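Ubiquitin conjugating enzyme (Agrocybe aegerita, PDB 3WE5) probably takes activated ubiquitin from an E1 enzyme as a thioester and passes it on toward substrate proteins, as E2 enzymes do. Local coordinates at residues Gly110-Ser115 / Val132-Met137; Trp56-Glu61 / Leu125-Val130. One frame throughout, in Å; residues are numbered along the deposited sequence.

Interaction 1 (Gly110-Ser115 / Val132-Met137)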
# COMPACT_ATOMS: atom_id res chain seq x y z
N GLY A 110 -6.90 -10.29 5.98
CA GLY A 110 -5.86 -10.92 6.78
C GLY A 110 -4.61 -11.34 6.03
O GLY A 110 -3.59 -11.67 6.64
N HIS A 111 -4.69 -11.34 4.70
CA HIS A 111 -3.53 -11.71 3.89
C HIS A 111 -2.43 -10.68 4.07
O HIS A 111 -2.70 -9.49 4.30
CB HIS A 111 -3.91 -11.79 2.41
CG HIS A 111 -4.81 -12.95 2.10
ND1 HIS A 111 -5.06 -13.36 0.81
CD2 HIS A 111 -5.49 -13.79 2.91
CE1 HIS A 111 -5.87 -14.40 0.83
NE2 HIS A 111 -6.15 -14.69 2.09
N ILE A 112 -1.19 -11.13 3.97
CA ILE A 112 -0.05 -10.27 4.30
C ILE A 112 0.89 -10.13 3.11
O ILE A 112 1.26 -11.12 2.49
CB ILE A 112 0.76 -10.87 5.47
CG1 ILE A 112 -0.12 -11.02 6.72
CG2 ILE A 112 2.02 -10.05 5.74
CD1 ILE A 112 0.45 -11.97 7.77
N CYS A 113 1.28 -8.90 2.79
CA CYS A 113 2.35 -8.68 1.81
C CYS A 113 3.69 -8.44 2.53
O CYS A 113 3.95 -7.35 3.05
CB CYS A 113 2.01 -7.48 0.91
SG CYS A 113 3.17 -7.26 -0.47
N ALA A 114 4.53 -9.46 2.58
CA ALA A 114 5.83 -9.32 3.24
C ALA A 114 6.81 -10.19 2.50
O ALA A 114 6.47 -11.30 2.11
CB ALA A 114 5.75 -9.73 4.69
N SER A 115 8.03 -9.68 2.29
CA SER A 115 9.04 -10.40 1.52
C SER A 115 9.44 -11.76 2.11
O SER A 115 9.73 -12.69 1.36
CB SER A 115 10.27 -9.52 1.28
OG SER A 115 10.78 -8.99 2.50
N VAL A 132 8.39 -12.98 14.54
CA VAL A 132 9.19 -11.83 14.98
C VAL A 132 9.26 -10.76 13.91
O VAL A 132 9.13 -9.55 14.20
CB VAL A 132 10.61 -12.26 15.36
CG1 VAL A 132 11.55 -11.06 15.46
CG2 VAL A 132 10.61 -13.07 16.66
N THR A 133 9.49 -11.18 12.66
CA THR A 133 9.50 -10.26 11.53
C THR A 133 8.19 -9.51 11.34
O THR A 133 8.19 -8.30 11.11
CB THR A 133 9.88 -11.01 10.20
OG1 THR A 133 11.16 -11.63 10.35
CG2 THR A 133 9.92 -10.05 9.01
N LEU A 134 7.06 -10.20 11.46
CA LEU A 134 5.78 -9.55 11.29
C LEU A 134 5.46 -8.63 12.48
O LEU A 134 4.85 -7.56 12.30
CB LEU A 134 4.66 -10.60 11.11
CG LEU A 134 4.78 -11.43 9.84
CD1 LEU A 134 3.67 -12.48 9.79
CD2 LEU A 134 4.71 -10.56 8.59
N GLN A 135 5.90 -9.03 13.67
CA GLN A 135 5.75 -8.18 14.86
C GLN A 135 6.50 -6.87 14.65
O GLN A 135 5.97 -5.79 14.96
CB GLN A 135 6.30 -8.91 16.07
CG GLN A 135 6.05 -8.24 17.45
CD GLN A 135 6.78 -9.00 18.53
OE1 GLN A 135 7.92 -9.42 18.33
NE2 GLN A 135 6.12 -9.21 19.66
N SER A 136 7.71 -6.97 14.13
CA SER A 136 8.56 -5.80 13.83
C SER A 136 8.01 -4.93 12.71
O SER A 136 8.16 -3.71 12.72
CB SER A 136 9.97 -6.27 13.46
OG SER A 136 10.62 -6.88 14.55
N MET A 137 7.39 -5.57 11.71
CA MET A 137 6.74 -4.83 10.64
C MET A 137 5.59 -3.99 11.19
O MET A 137 5.41 -2.84 10.80
CB MET A 137 6.21 -5.81 9.59
CG MET A 137 5.32 -5.19 8.52
SD MET A 137 4.36 -6.45 7.64
CE MET A 137 2.98 -6.66 8.75
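No flat group takes part where Ile112 and Ala114 meet Leu134, so this contact has neither ring faces nor edges: methyl meets methyl throughout. The two planar side chains nearby, the imidazole of His111 and the amide of Gln135, each stay more than 10 Å from the opposite segment; His111 ND1 is hydrogen-bonded to Tyr153 OH. Ile112 and Leu134 reach for each other tip to tip, with Ile112 CD1 lying 3.8 Å from Leu134 CD1. The second branch of the leucine touches both residues: Leu134 CD2 is 4.0 Å from Ile112 CG2 and 4.1 Å from Ala114 CB. With CG2 of Ile112 anti to the backbone N and CG1 beside that N (chi1 -60°), both branches face the helix and each meets a different leucine methyl. Side chains alternate along the extended backbone from Ile112 to Ala114: those of these two residues start toward helix 127-140, while that of Cys113 starts away from it. In E2 enzymes the corresponding loop carries the cysteine that bears ubiquitin, so this contact probably joins the active-site loop to helix 127-140. Leu75 and Val90 of the sheet touch both Ile112 and Leu134, continuing the apolar core onto the sheet. One turn along the helix, Met137 borders the same face more loosely, its SD 4.6 Å from Ala114 CB. The carbonyl O of Met137 accepts hydrogen bonds from Ser140 OG and His103 NE2, and Ala148 of the second subunit packs on Cys113.

Interaction 2 (Trp56-Glu61 / Leu125-Val130)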
# COMPACT_ATOMS: atom_id res chain seq x y z
N TRP A 56 -0.95 -24.02 12.38
CA TRP A 56 -0.66 -23.53 13.73
C TRP A 56 -1.21 -22.12 13.91
O TRP A 56 -1.34 -21.35 12.95
CB TRP A 56 0.86 -23.48 13.98
CG TRP A 56 1.59 -24.80 14.03
CD1 TRP A 56 1.07 -26.06 13.90
CD2 TRP A 56 2.99 -24.96 14.24
NE1 TRP A 56 2.08 -27.00 14.01
CE2 TRP A 56 3.27 -26.35 14.22
CE3 TRP A 56 4.05 -24.05 14.44
CZ2 TRP A 56 4.57 -26.86 14.38
CZ3 TRP A 56 5.35 -24.56 14.59
CH2 TRP A 56 5.60 -25.97 14.58
N LEU A 57 -1.55 -21.78 15.15
CA LEU A 57 -2.01 -20.43 15.48
C LEU A 57 -1.15 -19.83 16.60
O LEU A 57 -0.84 -20.49 17.59
CB LEU A 57 -3.45 -20.49 16.00
CG LEU A 57 -4.51 -20.97 15.01
CD1 LEU A 57 -5.86 -21.14 15.76
CD2 LEU A 57 -4.66 -20.01 13.86
N PHE A 58 -0.80 -18.55 16.42
CA PHE A 58 -0.11 -17.74 17.44
C PHE A 58 -0.93 -16.48 17.74
O PHE A 58 -1.73 -16.04 16.93
CB PHE A 58 1.25 -17.28 16.90
CG PHE A 58 2.25 -18.36 16.72
CD1 PHE A 58 2.21 -19.17 15.58
CD2 PHE A 58 3.23 -18.59 17.67
CE1 PHE A 58 3.15 -20.18 15.41
CE2 PHE A 58 4.17 -19.59 17.51
CZ PHE A 58 4.11 -20.41 16.37
N THR A 59 -0.72 -15.90 18.92
CA THR A 59 -1.11 -14.50 19.10
C THR A 59 0.14 -13.63 19.01
O THR A 59 1.21 -14.05 19.44
CB THR A 59 -1.85 -14.24 20.40
OG1 THR A 59 -1.03 -14.60 21.51
CG2 THR A 59 -3.14 -15.03 20.44
N ILE A 60 -0.03 -12.45 18.43
CA ILE A 60 1.08 -11.51 18.24
C ILE A 60 0.66 -10.19 18.90
O ILE A 60 -0.36 -9.59 18.54
CB ILE A 60 1.31 -11.23 16.76
CG1 ILE A 60 1.65 -12.53 16.01
CG2 ILE A 60 2.40 -10.16 16.57
CD1 ILE A 60 2.91 -13.23 16.49
N GLU A 61 1.46 -9.77 19.87
CA GLU A 61 1.27 -8.43 20.46
C GLU A 61 2.52 -7.64 20.18
O GLU A 61 3.63 -8.14 20.37
CB GLU A 61 1.05 -8.52 21.96
CG GLU A 61 0.93 -7.14 22.60
CD GLU A 61 0.41 -7.18 24.02
OE1 GLU A 61 -0.08 -8.25 24.44
OE2 GLU A 61 0.48 -6.13 24.70
N LEU A 125 15.06 -19.98 7.73
CA LEU A 125 14.16 -19.27 8.64
C LEU A 125 13.30 -20.27 9.39
O LEU A 125 13.55 -21.48 9.37
CB LEU A 125 13.31 -18.27 7.88
CG LEU A 125 14.12 -17.27 7.04
CD1 LEU A 125 13.22 -16.31 6.32
CD2 LEU A 125 15.15 -16.55 7.88
N SER A 126 12.32 -19.78 10.11
CA SER A 126 11.51 -20.65 10.96
C SER A 126 10.20 -19.95 11.19
O SER A 126 10.03 -18.79 10.86
CB SER A 126 12.18 -20.87 12.30
OG SER A 126 12.34 -19.64 13.00
N VAL A 127 9.25 -20.68 11.76
CA VAL A 127 7.97 -20.07 12.08
C VAL A 127 8.15 -18.88 13.05
O VAL A 127 7.54 -17.81 12.85
CB VAL A 127 7.07 -21.13 12.71
CG1 VAL A 127 5.80 -20.46 13.24
CG2 VAL A 127 6.72 -22.17 11.64
N ILE A 128 8.96 -19.08 14.07
CA ILE A 128 9.19 -18.01 15.06
C ILE A 128 9.87 -16.81 14.41
O ILE A 128 9.51 -15.67 14.69
CB ILE A 128 9.97 -18.53 16.26
CG1 ILE A 128 9.10 -19.53 17.03
CG2 ILE A 128 10.38 -17.37 17.18
CD1 ILE A 128 7.93 -18.88 17.79
N ALA A 129 10.83 -17.04 13.51
CA ALA A 129 11.40 -15.91 12.75
C ALA A 129 10.36 -15.11 11.98
O ALA A 129 10.41 -13.89 11.93
CB ALA A 129 12.54 -16.39 11.80
N VAL A 130 9.40 -15.78 11.36
CA VAL A 130 8.33 -15.09 10.68
C VAL A 130 7.50 -14.27 11.68
O VAL A 130 7.14 -13.12 11.39
CB VAL A 130 7.42 -16.08 9.94
CG1 VAL A 130 6.21 -15.36 9.33
CG2 VAL A 130 8.21 -16.80 8.86
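Trp56 opens the contact by setting the six-membered part of its indole against Val127: CZ3 lies 4.0 Å from CG2, and the approach is slanted rather than square to the ring. Its NE1 is used elsewhere, in a hydrogen bond to Asp52 O, which helps fix the turn of the ring, and Phe79 meets the indole edge to face. Two residues on, Phe58 comes from the same side of strand 55-61 and makes the tightest approach, with CE1 only 3.4 Å from Val127 CG1 and CZ 3.6 Å from that same methyl. The far side of the ring reaches a second helix residue, as CE2 is 3.8 Å from Ile128 CD1; these two side chains cross at about a right angle. Val127 packs against both rings: CG1, anti to the backbone N (chi1 172°), lies against the phenyl ring and near the indole, while CG2 meets the indole alone. Ile60 points the same way but its CD1 remains 6.6 Å from Val130 O, showing that the contact fades along the strand. This is the first turn of helix 127-140 packing on the antiparallel sheet of the E2 fold. Ser126 is the N-cap: its OG accepts from Ala129 N at 3.0 Å, with an N-H...O angle of 164°. Glu32 OE1 accepts from Val127 N, so two backbone N-H groups at the helix start are satisfied by side-chain oxygens and only carbon crosses between these two segments. Cohesion here therefore depends on shape and burial, and the capped helix start probably helps hold Val127 in place.

How the interactions relate
After helix 24-39 and strand 45-49 the chain reaches 56-61, the first of the four segments, then runs through strands 72-78 and 89-92 into the loop holding 110-115. Interaction 2 closes when 125-130 returns to strand 55-61, 63 residues after leaving it; interaction 1 closes next, with 132-137 meeting 110-115 across 16 intervening residues. The segments alternate, so the two loops cross. Both end on helix 127-140, whose first turn is fixed to the sheet and whose middle holds the cysteine-bearing loop. Their centres are about 10 Å apart, and they touch directly: Gln135 NE2 lies 2.8 Å from Glu61 O, probably a hydrogen bond, and Gln135 CB packs on Ile60 CG2.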